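Local coordinates for protein uncharacterized HTH-type transcriptional regulator YydK (Bacillus subtilis subsp. subtilis, PDB 3BWG) that probably binds DNA as a GntR-family transcription factor, pairing a winged helix-turn-helix domain with a UTRA domain, at residues 147-152 / 162-167. Numbering follows the deposited sequence.
Sequences SIVTYL and FHYIRE
Y164 reaches from helix 161-167 across to the loop 147-152 and meets three of its residues. Its ring leaves the helix with CG anti to the backbone N (chi1 158°), and its CB already points at the loop. Y164 OH ends 2.7 Å from Y151 O, a weak hydrogen bond to that backbone carbonyl. Y151 CB sits near the same hydroxyl, 4.0 Å from Y164 OH.

Two apolar side chains meet the ring at CE2. L152 crosses it obliquely, and L152 CD2 comes to 3.8 Å from Y164 CE2. V149 CG1 stands near the ring plane, at the edge, 4.5 Å from Y164 CE2.

V149 also touches the next helix residue with its second methyl. V149 CG2 lies 4.2 Å from I165 CD1, and the two side chains cross at about a right angle. With CG1 of I165 anti to the carbonyl carbon (chi1 -68°) and the chain extended beyond it (chi2 -175°), CD1 comes nearer the loop than the CB direction suggests. I165 also packs on F216 and I173 of the sheet, and L152 on Y124.

The contact joins the loop after strand 135-145 to a short helix lying against the six-stranded antiparallel sheet, within the alpha+beta fold, of the chorismate lyase-like kind known for UTRA domains.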
ATOM      1  N   SER B 147     -21.134   3.918  19.368  1.00 40.33           N
ATOM      2  CA  SER B 147     -20.697   3.713  20.745  1.00 40.34           C
ATOM      3  C   SER B 147     -19.181   3.910  20.843  1.00 40.77           C
ATOM      4  O   SER B 147     -18.644   4.085  21.925  1.00 41.26           O
ATOM      5  CB  SER B 147     -21.131   2.350  21.261  1.00 39.57           C
ATOM      6  OG  SER B 147     -20.576   1.313  20.483  1.00 39.01           O
ATOM      7  N   ILE B 148     -18.508   3.914  19.689  1.00 40.60           N
ATOM      8  CA  ILE B 148     -17.091   4.309  19.606  1.00 39.46           C
ATOM      9  C   ILE B 148     -16.947   5.822  19.270  1.00 39.07           C
ATOM     10  O   ILE B 148     -16.340   6.569  20.009  1.00 39.22           O
ATOM     11  CB  ILE B 148     -16.323   3.455  18.566  1.00 37.99           C
ATOM     12  CG1 ILE B 148     -16.451   1.958  18.938  1.00 38.01           C
ATOM     13  CG2 ILE B 148     -14.829   3.946  18.506  1.00 37.16           C
ATOM     14  CD1 ILE B 148     -15.737   0.969  17.986  1.00 36.13           C
ATOM     15  N   VAL B 149     -17.497   6.248  18.137  1.00 39.44           N
ATOM     16  CA  VAL B 149     -17.410   7.660  17.692  1.00 38.93           C
ATOM     17  C   VAL B 149     -18.691   8.311  18.153  1.00 38.60           C
ATOM     18  O   VAL B 149     -19.739   8.223  17.490  1.00 39.80           O
ATOM     19  CB  VAL B 149     -17.281   7.743  16.170  1.00 37.94           C
ATOM     20  CG1 VAL B 149     -17.155   9.180  15.743  1.00 37.81           C
ATOM     21  CG2 VAL B 149     -16.089   6.859  15.676  1.00 38.52           C
ATOM     22  N   THR B 150     -18.634   8.887  19.334  1.00 39.24           N
ATOM     23  CA  THR B 150     -19.864   9.041  20.096  1.00 40.75           C
ATOM     24  C   THR B 150     -20.701  10.229  19.633  1.00 40.67           C
ATOM     25  O   THR B 150     -21.919  10.236  19.841  1.00 40.90           O
ATOM     26  CB  THR B 150     -19.612   9.117  21.609  1.00 39.86           C
ATOM     27  OG1 THR B 150     -18.494   9.972  21.842  1.00 39.88           O
ATOM     28  CG2 THR B 150     -19.357   7.706  22.202  1.00 39.04           C
ATOM     29  N   TYR B 151     -20.031  11.226  19.054  1.00 40.79           N
ATOM     30  CA  TYR B 151     -20.702  12.381  18.466  1.00 41.31           C
ATOM     31  C   TYR B 151     -19.948  12.906  17.239  1.00 42.66           C
ATOM     32  O   TYR B 151     -18.714  12.931  17.212  1.00 43.57           O
ATOM     33  CB  TYR B 151     -20.887  13.492  19.503  1.00 42.13           C
ATOM     34  CG  TYR B 151     -21.716  14.666  18.992  1.00 42.02           C
ATOM     35  CD1 TYR B 151     -23.117  14.557  18.820  1.00 41.67           C
ATOM     36  CD2 TYR B 151     -21.099  15.870  18.643  1.00 40.99           C
ATOM     37  CE1 TYR B 151     -23.868  15.652  18.339  1.00 41.98           C
ATOM     38  CE2 TYR B 151     -21.826  16.962  18.187  1.00 40.28           C
ATOM     39  CZ  TYR B 151     -23.190  16.853  18.021  1.00 41.96           C
ATOM     40  OH  TYR B 151     -23.882  17.950  17.553  1.00 41.75           O
ATOM     41  N   LEU B 152     -20.715  13.288  16.210  1.00 42.64           N
ATOM     42  CA  LEU B 152     -20.193  13.928  15.015  1.00 41.13           C
ATOM     43  C   LEU B 152     -21.078  15.121  14.682  1.00 39.97           C
ATOM     44  O   LEU B 152     -22.284  15.127  14.968  1.00 40.63           O
ATOM     45  CB  LEU B 152     -20.147  12.939  13.815  1.00 41.75           C
ATOM     46  CG  LEU B 152     -19.084  11.819  13.837  1.00 41.29           C
ATOM     47  CD1 LEU B 152     -19.229  10.788  12.635  1.00 40.20           C
ATOM     48  CD2 LEU B 152     -17.693  12.440  13.897  1.00 41.44           C
ATOM     49  N   PHE B 162     -10.772  11.912  11.098  1.00 43.11           N
ATOM     50  CA  PHE B 162      -9.719  11.221  11.853  1.00 44.17           C
ATOM     51  C   PHE B 162      -9.001  12.150  12.781  1.00 44.43           C
ATOM     52  O   PHE B 162      -8.589  11.731  13.861  1.00 41.13           O
ATOM     53  CB  PHE B 162      -8.695  10.585  10.926  1.00 47.73           C
ATOM     54  CG  PHE B 162      -9.154   9.277  10.325  1.00 49.86           C
ATOM     55  CD1 PHE B 162     -10.452   8.818  10.501  1.00 50.23           C
ATOM     56  CD2 PHE B 162      -8.322   8.555   9.519  1.00 52.81           C
ATOM     57  CE1 PHE B 162     -10.887   7.645   9.935  1.00 51.69           C
ATOM     58  CE2 PHE B 162      -8.779   7.357   8.934  1.00 52.61           C
ATOM     59  CZ  PHE B 162     -10.054   6.919   9.165  1.00 51.13           C
ATOM     60  N   HIS B 163      -8.846  13.408  12.354  1.00 43.90           N
ATOM     61  CA  HIS B 163      -8.331  14.416  13.262  1.00 44.71           C
ATOM     62  C   HIS B 163      -9.138  14.538  14.547  1.00 43.74           C
ATOM     63  O   HIS B 163      -8.539  14.568  15.601  1.00 45.45           O
ATOM     64  CB  HIS B 163      -8.130  15.799  12.619  1.00 46.47           C
ATOM     65  CG  HIS B 163      -7.479  16.779  13.557  1.00 48.30           C
ATOM     66  ND1 HIS B 163      -6.116  16.811  13.764  1.00 48.81           N
ATOM     67  CD2 HIS B 163      -8.012  17.699  14.401  1.00 48.96           C
ATOM     68  CE1 HIS B 163      -5.831  17.741  14.663  1.00 49.02           C
ATOM     69  NE2 HIS B 163      -6.964  18.284  15.079  1.00 49.07           N
ATOM     70  N   TYR B 164     -10.471  14.614  14.462  1.00 42.76           N
ATOM     71  CA  TYR B 164     -11.326  14.744  15.650  1.00 41.66           C
ATOM     72  C   TYR B 164     -11.241  13.487  16.516  1.00 42.70           C
ATOM     73  O   TYR B 164     -11.229  13.547  17.745  1.00 42.17           O
ATOM     74  CB  TYR B 164     -12.780  15.033  15.238  1.00 41.88           C
ATOM     75  CG  TYR B 164     -13.851  14.696  16.266  1.00 41.91           C
ATOM     76  CD1 TYR B 164     -14.035  15.480  17.439  1.00 42.93           C
ATOM     77  CD2 TYR B 164     -14.701  13.580  16.062  1.00 43.39           C
ATOM     78  CE1 TYR B 164     -15.038  15.132  18.407  1.00 43.10           C
ATOM     79  CE2 TYR B 164     -15.687  13.221  17.000  1.00 43.23           C
ATOM     80  CZ  TYR B 164     -15.868  13.992  18.162  1.00 43.67           C
ATOM     81  OH  TYR B 164     -16.902  13.614  19.046  1.00 42.68           O
ATOM     82  N   ILE B 165     -11.192  12.352  15.835  1.00 43.03           N
ATOM     83  CA  ILE B 165     -11.175  11.056  16.474  1.00 44.84           C
ATOM     84  C   ILE B 165      -9.959  10.938  17.366  1.00 45.50           C
ATOM     85  O   ILE B 165     -10.097  10.507  18.505  1.00 46.90           O
ATOM     86  CB  ILE B 165     -11.260   9.942  15.418  1.00 43.07           C
ATOM     87  CG1 ILE B 165     -12.659  10.020  14.794  1.00 41.74           C
ATOM     88  CG2 ILE B 165     -10.963   8.548  16.052  1.00 42.12           C
ATOM     89  CD1 ILE B 165     -12.984   8.922  13.813  1.00 42.15           C
ATOM     90  N   ARG B 166      -8.801  11.352  16.847  1.00 46.08           N
ATOM     91  CA  ARG B 166      -7.528  11.261  17.547  1.00 49.07           C
ATOM     92  C   ARG B 166      -7.510  12.341  18.617  1.00 49.00           C
ATOM     93  O   ARG B 166      -7.371  12.044  19.806  1.00 47.67           O
ATOM     94  CB  ARG B 166      -6.323  11.473  16.601  1.00 49.71           C
ATOM     95  CG  ARG B 166      -6.063  10.387  15.525  1.00 51.78           C
ATOM     96  CD  ARG B 166      -4.834  10.784  14.605  1.00 53.78           C
ATOM     97  NE  ARG B 166      -5.184  11.422  13.305  1.00 58.08           N
ATOM     98  CZ  ARG B 166      -4.897  12.689  12.931  1.00 58.61           C
ATOM     99  NH1 ARG B 166      -4.245  13.527  13.747  1.00 59.26           N
ATOM    100  NH2 ARG B 166      -5.268  13.126  11.723  1.00 57.41           N
ATOM    101  N   GLU B 167      -7.698  13.583  18.166  1.00 48.88           N
ATOM    102  CA  GLU B 167      -7.471  14.757  18.980  1.00 51.02           C
ATOM    103  C   GLU B 167      -8.603  14.989  19.966  1.00 49.73           C
ATOM    104  O   GLU B 167      -8.338  15.218  21.119  1.00 51.75           O
ATOM    105  CB  GLU B 167      -7.255  15.982  18.092  1.00 51.97           C
ATOM    106  CG  GLU B 167      -6.089  16.846  18.525  1.00 55.78           C
ATOM    107  CD  GLU B 167      -4.733  16.106  18.548  1.00 57.88           C
ATOM    108  OE1 GLU B 167      -4.326  15.519  17.514  1.00 58.57           O
ATOM    109  OE2 GLU B 167      -4.061  16.133  19.605  1.00 58.70           O
TER